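PDB 4EH1: flavohemoprotein from Vibrio cholerae O1 biovar El Tor, which probably detoxifies nitric oxide to nitrate using oxygen and NAD(P)H, with a C-terminal reductase domain, the part in this structure, that binds FAD. Local coordinates for residues I199-I210 and V225-G236; R69-V77 and L84-N92. All coordinates share one frame; numbering follows the deposited sequence.

Interaction 1: residues I199-I210 and V225-G236; sequences IEDGDFYLCGPI and VDKARIHYEVFG. With FAD (flavin-adenine dinucleotide), chain C; SO4 (sulfate ion), chain F.
The carbonyl oxygen I199 O is gripped end-on by both terminal nitrogens of R229, NH1 at 2.8 Å and NH2 at 3.0 Å. NH1 also reaches G202 O at 2.8 Å, in the carbonyl plane and on a lone pair; a bend at the third torsion of R229 (chi3 -74°) turns the guanidinium back onto this turn, which leads into strand 203-208. That strand and 230-234 are the parallel pair of a beta-alpha-beta crossover connected through helix 210-223, at one side of the NAD-binding sheet. Backbone bonds, from F204 N to R229 O through to E233 N to L206 O, set the register; F235 N to G208 O is weak. On one face the H231 ring forms an offset stack on Y205, centroids 4.5 Å apart and planes at 24°. H231 NE2 gives an almost straight bond (178°) to D203 OD1 at 2.9 Å, meeting the carboxylate from above its plane; R115 and R113 form salt bridges to the same carboxylate. Y232 N donates to a sulfate oxygen. E233, which by similarity influences the heme and FAD redox potentials, brings OE1 near FAD C7M. Beyond the strand, F235 lays one ring face on the flavin, its CE1 3.3 Å from FAD C4X, while C207 SG approaches the ring obliquely at CE2.

Interaction 2: residues R69-V77 and L84-N92; sequences RISVKREGV and LVSHYLHNN. With FAD (flavin-adenine dinucleotide), chain C.
Helix 84-92 crosses the end of strand 69-73 at -112°, with a closest axis approach of 8.3 Å, and the chain beyond the strand passes the helix where R74 and S86 have the nearest CA atoms. Two histidines one turn apart on the helix donate to backbone carbonyls. H90 NE2 bonds V72 O at 2.7 Å, V72 O lying in the ring plane although NE2 stands above the carbonyl plane; H87 NE2 bonds E75 O at 2.8 Å along a more bent path (139°). In the conformer described here, one of two, R74 runs between them, its CB over the centre of the H90 ring and its CG over a face of H87, both CH-pi contacts. V72 meets L89 through CG2 and CD1. S86 OG, turned between its own backbone N and carbonyl carbon (chi1 59°), accepts from E75 N at 2.9 Å and donates to FAD O2P at 2.8 Å. The helix N-terminus offers the amides of L84, V85 and S86 to the pyrophosphate, while S71 O and K73 N pair with flavin N3 and O2. This is the FAD-binding domain of the ferredoxin reductase type: the amides and the helix dipole would probably stabilise the phosphate charge, and S86 couples the diphosphate directly to the backbone after the strand.

Interaction 2 comes first along the chain and closes before interaction 1 opens. Their centres lie about 26 Å apart, on opposite sides of the chain's centre. Interaction 2 joins strand 68-73 of the antiparallel beta barrel to helix 84-92 in the FAD-binding domain; interaction 1 pairs strands 203-208 and 230-234 of the parallel NAD-binding sheet. FAD bridges them: 69-77 and 84-92 hold its pyrimidine edge and diphosphate, whereas F235, just past strand 230-234, covers a flavin face. Direct contact is slight, G236 O lying 3.9 Å from E75 OE1. The C-terminal end of one domain thus completes the flavin site of the other.

Interaction 1: residues I199-I210 and V225-G236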
loop_
_atom_site.group_PDB
_atom_site.type_symbol
_atom_site.label_atom_id
_atom_site.label_comp_id
_atom_site.label_asym_id
_atom_site.label_seq_id
_atom_site.Cartn_x
_atom_site.Cartn_y
_atom_site.Cartn_z
ATOM N N ILE A 199 -9.258 -24.000 27.533
ATOM C CA ILE A 199 -10.355 -23.420 28.287
ATOM C C ILE A 199 -9.966 -23.200 29.762
ATOM O O ILE A 199 -10.201 -22.131 30.330
ATOM C CB ILE A 199 -11.592 -24.359 28.200
ATOM C CG1 ILE A 199 -12.040 -24.530 26.737
ATOM C CG2 ILE A 199 -12.736 -23.866 29.110
ATOM C CD1 ILE A 199 -12.405 -23.197 26.044
ATOM N N GLU A 200 -9.364 -24.208 30.381
ATOM C CA GLU A 200 -9.097 -24.141 31.825
ATOM C C GLU A 200 -7.935 -23.209 32.179
ATOM O O GLU A 200 -7.992 -22.503 33.174
ATOM C CB GLU A 200 -8.855 -25.535 32.412
ATOM C CG GLU A 200 -10.047 -26.485 32.294
ATOM C CD GLU A 200 -11.239 -26.095 33.177
ATOM O OE1 GLU A 200 -11.019 -25.679 34.343
ATOM O OE2 GLU A 200 -12.397 -26.214 32.705
ATOM N N ASP A 201 -6.888 -23.191 31.358
ATOM C CA ASP A 201 -5.693 -22.460 31.731
ATOM C C ASP A 201 -5.385 -21.250 30.865
ATOM O O ASP A 201 -4.585 -20.412 31.253
ATOM C CB ASP A 201 -4.485 -23.398 31.719
ATOM C CG ASP A 201 -4.598 -24.495 32.752
ATOM O OD1 ASP A 201 -4.939 -24.192 33.913
ATOM O OD2 ASP A 201 -4.355 -25.671 32.405
ATOM N N GLY A 202 -5.978 -21.169 29.680
ATOM C CA GLY A 202 -5.579 -20.137 28.738
ATOM C C GLY A 202 -5.929 -18.698 29.085
ATOM O O GLY A 202 -6.880 -18.432 29.819
ATOM N N ASP A 203 -5.138 -17.763 28.559
ATOM C CA ASP A 203 -5.537 -16.359 28.498
ATOM C C ASP A 203 -6.182 -16.087 27.134
ATOM O O ASP A 203 -5.576 -16.358 26.098
ATOM C CB ASP A 203 -4.330 -15.436 28.646
ATOM C CG ASP A 203 -4.122 -14.958 30.076
ATOM O OD1 ASP A 203 -5.085 -14.951 30.871
ATOM O OD2 ASP A 203 -2.986 -14.561 30.398
ATOM N N PHE A 204 -7.380 -15.511 27.145
ATOM C CA PHE A 204 -8.123 -15.214 25.921
ATOM C C PHE A 204 -8.142 -13.711 25.688
ATOM O O PHE A 204 -8.706 -12.964 26.487
ATOM C CB PHE A 204 -9.562 -15.772 26.016
ATOM C CG PHE A 204 -9.608 -17.275 26.069
ATOM C CD1 PHE A 204 -9.243 -17.953 27.230
ATOM C CD2 PHE A 204 -9.976 -18.010 24.949
ATOM C CE1 PHE A 204 -9.242 -19.360 27.280
ATOM C CE2 PHE A 204 -9.972 -19.403 24.969
ATOM C CZ PHE A 204 -9.599 -20.088 26.135
ATOM N N TYR A 205 -7.511 -13.274 24.601
ATOM C CA TYR A 205 -7.512 -11.867 24.234
ATOM C C TYR A 205 -8.420 -11.684 23.027
ATOM O O TYR A 205 -8.301 -12.418 22.036
ATOM C CB TYR A 205 -6.087 -11.395 23.888
ATOM C CG TYR A 205 -5.148 -11.320 25.078
ATOM C CD1 TYR A 205 -4.487 -12.465 25.557
ATOM C CD2 TYR A 205 -4.878 -10.111 25.694
ATOM C CE1 TYR A 205 -3.600 -12.389 26.661
ATOM C CE2 TYR A 205 -3.996 -10.023 26.801
ATOM C CZ TYR A 205 -3.359 -11.169 27.271
ATOM O OH TYR A 205 -2.480 -11.084 28.351
ATOM N N LEU A 206 -9.309 -10.702 23.107
ATOM C CA LEU A 206 -10.373 -10.497 22.123
ATOM C C LEU A 206 -10.391 -9.058 21.606
ATOM O O LEU A 206 -10.327 -8.119 22.396
ATOM C CB LEU A 206 -11.734 -10.713 22.792
ATOM C CG LEU A 206 -12.249 -12.120 23.091
ATOM C CD1 LEU A 206 -11.268 -12.971 23.886
ATOM C CD2 LEU A 206 -13.535 -12.006 23.847
ATOM N N CYS A 207 -10.528 -8.867 20.297
ATOM C CA CYS A 207 -10.679 -7.512 19.778
ATOM C C CYS A 207 -11.566 -7.443 18.553
ATOM O O CYS A 207 -11.370 -8.195 17.593
ATOM C CB CYS A 207 -9.324 -6.910 19.391
ATOM S SG CYS A 207 -9.483 -5.172 18.811
ATOM N N GLY A 208 -12.516 -6.511 18.565
ATOM C CA GLY A 208 -13.408 -6.340 17.424
ATOM C C GLY A 208 -14.616 -5.519 17.824
ATOM O O GLY A 208 -14.664 -4.992 18.937
ATOM N N PRO A 209 -15.599 -5.417 16.924
ATOM C CA PRO A 209 -16.834 -4.648 17.169
ATOM C C PRO A 209 -17.602 -5.281 18.324
ATOM O O PRO A 209 -17.436 -6.484 18.575
ATOM C CB PRO A 209 -17.637 -4.825 15.871
ATOM C CG PRO A 209 -16.676 -5.316 14.842
ATOM C CD PRO A 209 -15.567 -6.039 15.586
ATOM N N ILE A 210 -18.427 -4.488 18.997
ATOM C CA ILE A 210 -19.187 -4.949 20.152
ATOM C C ILE A 210 -20.054 -6.197 19.883
ATOM O O ILE A 210 -20.107 -7.108 20.714
ATOM C CB ILE A 210 -20.044 -3.790 20.768
ATOM C CG1 ILE A 210 -20.705 -4.235 22.078
ATOM C CG2 ILE A 210 -21.106 -3.281 19.773
ATOM C CD1 ILE A 210 -19.691 -4.769 23.102
ATOM N N VAL A 225 -14.674 -20.612 30.587
ATOM C CA VAL A 225 -13.549 -19.722 30.787
ATOM C C VAL A 225 -13.836 -18.708 31.883
ATOM O O VAL A 225 -14.849 -18.018 31.841
ATOM C CB VAL A 225 -13.161 -18.973 29.501
ATOM C CG1 VAL A 225 -11.940 -18.037 29.756
ATOM C CG2 VAL A 225 -12.841 -19.961 28.395
ATOM N N ASP A 226 -12.940 -18.614 32.865
ATOM C CA ASP A 226 -13.114 -17.636 33.934
ATOM C C ASP A 226 -12.974 -16.227 33.395
ATOM O O ASP A 226 -12.133 -15.953 32.543
ATOM C CB ASP A 226 -12.130 -17.830 35.088
ATOM C CG ASP A 226 -12.501 -16.986 36.298
ATOM O OD1 ASP A 226 -13.441 -17.367 37.022
ATOM O OD2 ASP A 226 -11.882 -15.928 36.522
ATOM N N LYS A 227 -13.804 -15.332 33.910
ATOM C CA LYS A 227 -13.871 -13.987 33.395
ATOM C C LYS A 227 -12.528 -13.302 33.552
ATOM O O LYS A 227 -12.163 -12.474 32.723
ATOM C CB LYS A 227 -14.987 -13.177 34.098
ATOM C CG LYS A 227 -14.718 -12.891 35.588
ATOM C CD LYS A 227 -15.911 -12.218 36.232
ATOM C CE LYS A 227 -15.628 -11.810 37.674
ATOM N NZ LYS A 227 -14.865 -10.530 37.772
ATOM N N ALA A 228 -11.795 -13.649 34.615
ATOM C CA ALA A 228 -10.478 -13.060 34.859
ATOM C C ALA A 228 -9.446 -13.398 33.770
ATOM O O ALA A 228 -8.393 -12.779 33.720
ATOM C CB ALA A 228 -9.945 -13.471 36.234
ATOM N N ARG A 229 -9.756 -14.365 32.902
ATOM C CA ARG A 229 -8.846 -14.757 31.827
ATOM C C ARG A 229 -9.345 -14.293 30.457
ATOM O O ARG A 229 -8.846 -14.725 29.411
ATOM C CB ARG A 229 -8.575 -16.277 31.850
ATOM C CG ARG A 229 -7.757 -16.725 33.086
ATOM C CD ARG A 229 -7.368 -18.224 33.078
ATOM N NE ARG A 229 -8.501 -19.103 33.382
ATOM C CZ ARG A 229 -9.164 -19.847 32.495
ATOM N NH1 ARG A 229 -8.816 -19.863 31.209
ATOM N NH2 ARG A 229 -10.181 -20.601 32.906
ATOM N N ILE A 230 -10.320 -13.387 30.467
ATOM C CA ILE A 230 -10.791 -12.781 29.229
ATOM C C ILE A 230 -10.372 -11.338 29.204
ATOM O O ILE A 230 -10.732 -10.554 30.085
ATOM C CB ILE A 230 -12.300 -12.859 29.115
ATOM C CG1 ILE A 230 -12.719 -14.324 29.030
ATOM C CG2 ILE A 230 -12.796 -12.118 27.862
ATOM C CD1 ILE A 230 -14.166 -14.561 29.280
ATOM N N HIS A 231 -9.590 -10.977 28.205
ATOM C CA HIS A 231 -9.099 -9.612 28.119
ATOM C C HIS A 231 -9.558 -9.073 26.768
ATOM O O HIS A 231 -9.505 -9.781 25.759
ATOM C CB HIS A 231 -7.573 -9.591 28.226
ATOM C CG HIS A 231 -7.012 -10.562 29.218
ATOM N ND1 HIS A 231 -6.742 -10.219 30.530
ATOM C CD2 HIS A 231 -6.639 -11.860 29.082
ATOM C CE1 HIS A 231 -6.242 -11.271 31.160
ATOM N NE2 HIS A 231 -6.164 -12.277 30.303
ATOM N N TYR A 232 -10.020 -7.830 26.721
ATOM C CA TYR A 232 -10.694 -7.414 25.509
ATOM C C TYR A 232 -10.570 -5.939 25.276
ATOM O O TYR A 232 -10.361 -5.168 26.206
ATOM C CB TYR A 232 -12.185 -7.778 25.581
ATOM C CG TYR A 232 -12.946 -6.882 26.541
ATOM C CD1 TYR A 232 -12.738 -6.979 27.913
ATOM C CD2 TYR A 232 -13.857 -5.944 26.085
ATOM C CE1 TYR A 232 -13.400 -6.169 28.810
ATOM C CE2 TYR A 232 -14.549 -5.124 26.982
ATOM C CZ TYR A 232 -14.309 -5.241 28.349
ATOM O OH TYR A 232 -14.966 -4.443 29.262
ATOM N N GLU A 233 -10.706 -5.558 24.012
ATOM C CA GLU A 233 -10.809 -4.169 23.628
ATOM C C GLU A 233 -11.851 -4.029 22.510
ATOM O O GLU A 233 -11.816 -4.759 21.527
ATOM C CB GLU A 233 -9.471 -3.650 23.140
ATOM C CG GLU A 233 -9.492 -2.133 22.932
ATOM C CD GLU A 233 -8.111 -1.539 22.713
ATOM O OE1 GLU A 233 -7.650 -0.743 23.563
ATOM O OE2 GLU A 233 -7.478 -1.869 21.685
ATOM N N VAL A 234 -12.774 -3.090 22.664
ATOM C CA VAL A 234 -13.806 -2.867 21.648
ATOM C C VAL A 234 -13.528 -1.666 20.774
ATOM O O VAL A 234 -13.233 -0.571 21.271
ATOM C CB VAL A 234 -15.229 -2.723 22.278
ATOM C CG1 VAL A 234 -16.257 -2.357 21.230
ATOM C CG2 VAL A 234 -15.612 -3.993 22.955
ATOM N N PHE A 235 -13.567 -1.886 19.464
ATOM C CA PHE A 235 -13.748 -0.798 18.493
ATOM C C PHE A 235 -14.368 -1.356 17.217
ATOM O O PHE A 235 -14.094 -2.497 16.844
ATOM C CB PHE A 235 -12.483 0.022 18.236
ATOM C CG PHE A 235 -11.275 -0.777 17.797
ATOM C CD1 PHE A 235 -10.979 -0.940 16.446
ATOM C CD2 PHE A 235 -10.397 -1.294 18.730
ATOM C CE1 PHE A 235 -9.838 -1.642 16.037
ATOM C CE2 PHE A 235 -9.251 -1.969 18.324
ATOM C CZ PHE A 235 -8.973 -2.145 16.979
ATOM N N GLY A 236 -15.224 -0.572 16.572
ATOM C CA GLY A 236 -16.204 -1.151 15.671
ATOM C C GLY A 236 -16.277 -0.687 14.231
ATOM O O GLY A 236 -15.294 -0.773 13.498
HETATM P PA FAD C . -15.965 9.166 11.589
HETATM O O1A FAD C . -15.674 9.425 12.968
HETATM O O2A FAD C . -16.063 10.209 10.626
HETATM O O5B FAD C . -17.326 8.435 11.549
HETATM C C5B FAD C . -17.714 7.572 12.587
HETATM C C4B FAD C . -18.998 6.815 12.302
HETATM O O4B FAD C . -20.128 7.660 12.396
HETATM C C3B FAD C . -18.963 6.280 10.902
HETATM O O3B FAD C . -19.632 5.045 10.890
HETATM C C2B FAD C . -19.759 7.271 10.123
HETATM O O2B FAD C . -20.360 6.584 9.071
HETATM C C1B FAD C . -20.731 7.807 11.133
HETATM N N9A FAD C . -20.967 9.221 10.868
HETATM C C8A FAD C . -20.057 10.144 10.642
HETATM N N7A FAD C . -20.617 11.331 10.413
HETATM C C5A FAD C . -21.918 11.163 10.486
HETATM C C6A FAD C . -23.081 12.023 10.333
HETATM N N6A FAD C . -22.954 13.329 10.058
HETATM N N1A FAD C . -24.260 11.445 10.471
HETATM C C2A FAD C . -24.387 10.167 10.746
HETATM N N3A FAD C . -23.381 9.331 10.894
HETATM C C4A FAD C . -22.142 9.764 10.772
HETATM N N1 FAD C . -9.486 1.971 13.697
HETATM C C2 FAD C . -8.636 1.382 12.858
HETATM O O2 FAD C . -8.840 1.479 11.675
HETATM N N3 FAD C . -7.569 0.709 13.248
HETATM C C4 FAD C . -7.254 0.569 14.500
HETATM O O4 FAD C . -6.264 -0.052 14.787
HETATM C C4X FAD C . -8.147 1.174 15.495
HETATM N N5 FAD C . -7.919 1.069 16.783
HETATM C C5X FAD C . -8.740 1.611 17.662
HETATM C C6 FAD C . -8.456 1.469 18.982
HETATM C C7 FAD C . -9.282 2.010 19.918
HETATM C C7M FAD C . -8.981 1.854 21.360
HETATM C C8 FAD C . -10.462 2.757 19.507
HETATM C C8M FAD C . -11.327 3.342 20.557
HETATM C C9 FAD C . -10.751 2.909 18.181
HETATM C C9A FAD C . -9.929 2.351 17.238
HETATM N N10 FAD C . -10.201 2.486 15.887
HETATM C C10 FAD C . -9.316 1.896 14.999
HETATM C "C1'" FAD C . -11.355 3.252 15.434
HETATM C "C2'" FAD C . -10.895 4.619 14.925
HETATM O "O2'" FAD C . -10.313 5.423 15.928
HETATM C "C3'" FAD C . -11.966 5.510 14.333
HETATM O "O3'" FAD C . -13.066 5.633 15.191
HETATM C "C4'" FAD C . -12.390 5.146 12.922
HETATM O "O4'" FAD C . -11.245 5.125 12.103
HETATM C "C5'" FAD C . -13.448 6.072 12.331
HETATM O "O5'" FAD C . -13.046 7.404 12.205
HETATM P P FAD C . -13.408 8.300 11.010
HETATM O O1P FAD C . -12.997 9.618 11.363
HETATM O O2P FAD C . -12.877 7.711 9.842
HETATM O O3P FAD C . -14.948 8.168 10.978
HETATM S S SO4 F . -8.739 -5.151 29.636
HETATM O O1 SO4 F . -9.805 -6.149 29.536
HETATM O O2 SO4 F . -9.311 -3.803 29.672
HETATM O O3 SO4 F . -7.959 -5.385 30.853
HETATM O O4 SO4 F . -7.842 -5.273 28.490
#

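Interaction 2: residues R69-V77 and L84-N92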
loop_
_atom_site.group_PDB
_atom_site.type_symbol
_atom_site.label_atom_id
_atom_site.label_comp_id
_atom_site.label_asym_id
_atom_site.label_seq_id
_atom_site.Cartn_x
_atom_site.Cartn_y
_atom_site.Cartn_z
ATOM N N ARG A 69 3.973 1.164 13.402
ATOM C CA ARG A 69 3.035 0.824 12.341
ATOM C C ARG A 69 1.593 0.824 12.893
ATOM O O ARG A 69 1.306 0.241 13.957
ATOM C CB ARG A 69 3.364 -0.525 11.700
ATOM C CG ARG A 69 2.404 -0.913 10.553
ATOM C CD ARG A 69 2.807 -2.227 9.903
ATOM N NE ARG A 69 2.281 -3.359 10.649
ATOM C CZ ARG A 69 2.446 -4.625 10.278
ATOM N NH1 ARG A 69 3.128 -4.912 9.175
ATOM N NH2 ARG A 69 1.920 -5.604 11.001
ATOM N N ILE A 70 0.703 1.496 12.173
ATOM C CA ILE A 70 -0.732 1.384 12.446
ATOM C C ILE A 70 -1.433 0.885 11.187
ATOM O O ILE A 70 -0.886 0.978 10.083
ATOM C CB ILE A 70 -1.355 2.723 12.817
ATOM C CG1 ILE A 70 -1.132 3.715 11.684
ATOM C CG2 ILE A 70 -0.809 3.265 14.196
ATOM C CD1 ILE A 70 -1.974 5.002 11.880
ATOM N N SER A 71 -2.649 0.378 11.351
ATOM C CA SER A 71 -3.396 -0.213 10.241
ATOM C C SER A 71 -4.841 0.259 10.318
ATOM O O SER A 71 -5.559 -0.012 11.299
ATOM C CB SER A 71 -3.347 -1.739 10.303
ATOM O OG SER A 71 -1.999 -2.193 10.450
ATOM N N VAL A 72 -5.260 0.922 9.247
ATOM C CA VAL A 72 -6.407 1.791 9.270
ATOM C C VAL A 72 -7.491 1.318 8.293
ATOM O O VAL A 72 -7.264 1.191 7.089
ATOM C CB VAL A 72 -5.960 3.223 8.894
ATOM C CG1 VAL A 72 -7.168 4.109 8.708
ATOM C CG2 VAL A 72 -4.930 3.779 9.949
ATOM N N LYS A 73 -8.667 1.034 8.829
ATOM C CA LYS A 73 -9.772 0.630 7.978
ATOM C C LYS A 73 -10.544 1.848 7.440
ATOM O O LYS A 73 -10.990 2.685 8.211
ATOM C CB LYS A 73 -10.725 -0.281 8.718
ATOM C CG LYS A 73 -11.805 -0.800 7.741
ATOM C CD LYS A 73 -12.953 -1.529 8.400
ATOM C CE LYS A 73 -14.149 -1.557 7.416
ATOM N NZ LYS A 73 -15.297 -2.363 7.869
ATOM N N ARG A 74 -10.651 1.935 6.124
ATOM C CA ARG A 74 -11.538 2.877 5.440
ATOM C C ARG A 74 -12.958 2.652 5.984
ATOM O O ARG A 74 -13.592 1.658 5.639
ATOM C CB ARG A 74 -11.504 2.558 3.935
ATOM C CG ARG A 74 -11.703 3.718 2.984
ATOM C CD ARG A 74 -10.821 3.584 1.722
ATOM N NE ARG A 74 -11.285 2.595 0.754
ATOM C CZ ARG A 74 -10.576 1.544 0.334
ATOM N NH1 ARG A 74 -9.339 1.317 0.783
ATOM N NH2 ARG A 74 -11.104 0.716 -0.552
ATOM N N GLU A 75 -13.449 3.527 6.859
ATOM C CA GLU A 75 -14.764 3.269 7.468
ATOM C C GLU A 75 -15.928 3.844 6.664
ATOM O O GLU A 75 -15.787 4.849 5.980
ATOM C CB GLU A 75 -14.839 3.688 8.947
ATOM C CG GLU A 75 -16.118 3.153 9.646
ATOM C CD GLU A 75 -16.102 3.253 11.174
ATOM O OE1 GLU A 75 -15.117 2.783 11.799
ATOM O OE2 GLU A 75 -17.083 3.789 11.749
ATOM N N GLY A 76 -17.065 3.164 6.707
ATOM C CA GLY A 76 -18.287 3.676 6.102
ATOM C C GLY A 76 -18.227 3.767 4.590
ATOM O O GLY A 76 -18.815 4.666 3.992
ATOM N N VAL A 77 -17.521 2.839 3.955
ATOM C CA VAL A 77 -17.495 2.829 2.497
ATOM C C VAL A 77 -18.899 2.518 1.970
ATOM O O VAL A 77 -19.543 1.596 2.430
ATOM C CB VAL A 77 -16.490 1.816 1.920
ATOM C CG1 VAL A 77 -16.538 1.858 0.393
ATOM C CG2 VAL A 77 -15.077 2.133 2.393
ATOM N N LEU A 84 -14.365 10.309 8.258
ATOM C CA LEU A 84 -13.544 11.461 7.901
ATOM C C LEU A 84 -12.043 11.209 7.971
ATOM O O LEU A 84 -11.338 11.435 6.995
ATOM C CB LEU A 84 -13.866 12.640 8.808
ATOM C CG LEU A 84 -14.659 13.795 8.196
ATOM C CD1 LEU A 84 -15.904 13.304 7.469
ATOM C CD2 LEU A 84 -15.038 14.751 9.305
ATOM N N VAL A 85 -11.567 10.753 9.125
ATOM C CA VAL A 85 -10.136 10.576 9.326
ATOM C C VAL A 85 -9.614 9.390 8.546
ATOM O O VAL A 85 -8.531 9.482 7.918
ATOM C CB VAL A 85 -9.768 10.421 10.811
ATOM C CG1 VAL A 85 -8.288 9.996 10.967
ATOM C CG2 VAL A 85 -10.064 11.716 11.575
ATOM N N SER A 86 -10.371 8.285 8.568
ATOM C CA SER A 86 -9.910 7.077 7.860
ATOM C C SER A 86 -9.790 7.349 6.352
ATOM O O SER A 86 -8.825 6.926 5.716
ATOM C CB SER A 86 -10.769 5.829 8.158
ATOM O OG SER A 86 -12.135 5.985 7.813
ATOM N N HIS A 87 -10.731 8.109 5.792
ATOM C CA HIS A 87 -10.670 8.372 4.357
ATOM C C HIS A 87 -9.563 9.368 4.078
ATOM O O HIS A 87 -8.910 9.307 3.052
ATOM C CB HIS A 87 -12.028 8.834 3.793
ATOM C CG HIS A 87 -12.993 7.702 3.617
ATOM N ND1 HIS A 87 -13.349 7.208 2.376
ATOM C CD2 HIS A 87 -13.608 6.909 4.526
ATOM C CE1 HIS A 87 -14.170 6.184 2.530
ATOM N NE2 HIS A 87 -14.348 5.984 3.824
ATOM N N TYR A 88 -9.348 10.279 5.010
ATOM C CA TYR A 88 -8.325 11.267 4.799
ATOM C C TYR A 88 -6.943 10.626 4.701
ATOM O O TYR A 88 -6.170 10.972 3.829
ATOM C CB TYR A 88 -8.325 12.280 5.915
ATOM C CG TYR A 88 -7.303 13.356 5.689
ATOM C CD1 TYR A 88 -7.514 14.341 4.730
ATOM C CD2 TYR A 88 -6.123 13.379 6.415
ATOM C CE1 TYR A 88 -6.592 15.333 4.510
ATOM C CE2 TYR A 88 -5.174 14.383 6.208
ATOM C CZ TYR A 88 -5.426 15.354 5.250
ATOM O OH TYR A 88 -4.509 16.354 5.037
ATOM N N LEU A 89 -6.665 9.712 5.621
ATOM C CA LEU A 89 -5.424 8.956 5.672
ATOM C C LEU A 89 -5.205 8.128 4.409
ATOM O O LEU A 89 -4.140 8.236 3.786
ATOM C CB LEU A 89 -5.410 8.035 6.892
ATOM C CG LEU A 89 -5.290 8.778 8.217
ATOM C CD1 LEU A 89 -5.355 7.806 9.374
ATOM C CD2 LEU A 89 -3.999 9.625 8.257
ATOM N N HIS A 90 -6.199 7.291 4.072
ATOM C CA HIS A 90 -6.181 6.498 2.844
ATOM C C HIS A 90 -5.983 7.376 1.591
ATOM O O HIS A 90 -5.101 7.119 0.785
ATOM C CB HIS A 90 -7.483 5.671 2.689
ATOM C CG HIS A 90 -7.482 4.383 3.453
ATOM N ND1 HIS A 90 -7.494 3.151 2.833
ATOM C CD2 HIS A 90 -7.460 4.129 4.789
ATOM C CE1 HIS A 90 -7.477 2.194 3.745
ATOM N NE2 HIS A 90 -7.459 2.759 4.941
ATOM N N ASN A 91 -6.771 8.434 1.449
ATOM C CA ASN A 91 -6.773 9.188 0.195
ATOM C C ASN A 91 -5.749 10.295 0.064
ATOM O O ASN A 91 -5.349 10.609 -1.039
ATOM C CB ASN A 91 -8.160 9.780 -0.086
ATOM C CG ASN A 91 -9.219 8.703 -0.274
ATOM O OD1 ASN A 91 -8.911 7.600 -0.714
ATOM N ND2 ASN A 91 -10.460 9.012 0.076
ATOM N N ASN A 92 -5.345 10.907 1.171
ATOM C CA ASN A 92 -4.590 12.151 1.091
ATOM C C ASN A 92 -3.205 12.069 1.697
ATOM O O ASN A 92 -2.327 12.823 1.325
ATOM C CB ASN A 92 -5.335 13.285 1.818
ATOM C CG ASN A 92 -6.656 13.640 1.157
ATOM O OD1 ASN A 92 -6.789 14.687 0.525
ATOM N ND2 ASN A 92 -7.633 12.769 1.298
HETATM P PA FAD C . -15.965 9.166 11.589
HETATM O O1A FAD C . -15.674 9.425 12.968
HETATM O O2A FAD C . -16.063 10.209 10.626
HETATM O O5B FAD C . -17.326 8.435 11.549
HETATM C C5B FAD C . -17.714 7.572 12.587
HETATM C C4B FAD C . -18.998 6.815 12.302
HETATM O O4B FAD C . -20.128 7.660 12.396
HETATM C C3B FAD C . -18.963 6.280 10.902
HETATM O O3B FAD C . -19.632 5.045 10.890
HETATM C C2B FAD C . -19.759 7.271 10.123
HETATM O O2B FAD C . -20.360 6.584 9.071
HETATM C C1B FAD C . -20.731 7.807 11.133
HETATM N N9A FAD C . -20.967 9.221 10.868
HETATM C C8A FAD C . -20.057 10.144 10.642
HETATM N N7A FAD C . -20.617 11.331 10.413
HETATM C C5A FAD C . -21.918 11.163 10.486
HETATM C C6A FAD C . -23.081 12.023 10.333
HETATM N N6A FAD C . -22.954 13.329 10.058
HETATM N N1A FAD C . -24.260 11.445 10.471
HETATM C C2A FAD C . -24.387 10.167 10.746
HETATM N N3A FAD C . -23.381 9.331 10.894
HETATM C C4A FAD C . -22.142 9.764 10.772
HETATM N N1 FAD C . -9.486 1.971 13.697
HETATM C C2 FAD C . -8.636 1.382 12.858
HETATM O O2 FAD C . -8.840 1.479 11.675
HETATM N N3 FAD C . -7.569 0.709 13.248
HETATM C C4 FAD C . -7.254 0.569 14.500
HETATM O O4 FAD C . -6.264 -0.052 14.787
HETATM C C4X FAD C . -8.147 1.174 15.495
HETATM N N5 FAD C . -7.919 1.069 16.783
HETATM C C5X FAD C . -8.740 1.611 17.662
HETATM C C6 FAD C . -8.456 1.469 18.982
HETATM C C7 FAD C . -9.282 2.010 19.918
HETATM C C7M FAD C . -8.981 1.854 21.360
HETATM C C8 FAD C . -10.462 2.757 19.507
HETATM C C8M FAD C . -11.327 3.342 20.557
HETATM C C9 FAD C . -10.751 2.909 18.181
HETATM C C9A FAD C . -9.929 2.351 17.238
HETATM N N10 FAD C . -10.201 2.486 15.887
HETATM C C10 FAD C . -9.316 1.896 14.999
HETATM C "C1'" FAD C . -11.355 3.252 15.434
HETATM C "C2'" FAD C . -10.895 4.619 14.925
HETATM O "O2'" FAD C . -10.313 5.423 15.928
HETATM C "C3'" FAD C . -11.966 5.510 14.333
HETATM O "O3'" FAD C . -13.066 5.633 15.191
HETATM C "C4'" FAD C . -12.390 5.146 12.922
HETATM O "O4'" FAD C . -11.245 5.125 12.103
HETATM C "C5'" FAD C . -13.448 6.072 12.331
HETATM O "O5'" FAD C . -13.046 7.404 12.205
HETATM P P FAD C . -13.408 8.300 11.010
HETATM O O1P FAD C . -12.997 9.618 11.363
HETATM O O2P FAD C . -12.877 7.711 9.842
HETATM O O3P FAD C . -14.948 8.168 10.978
#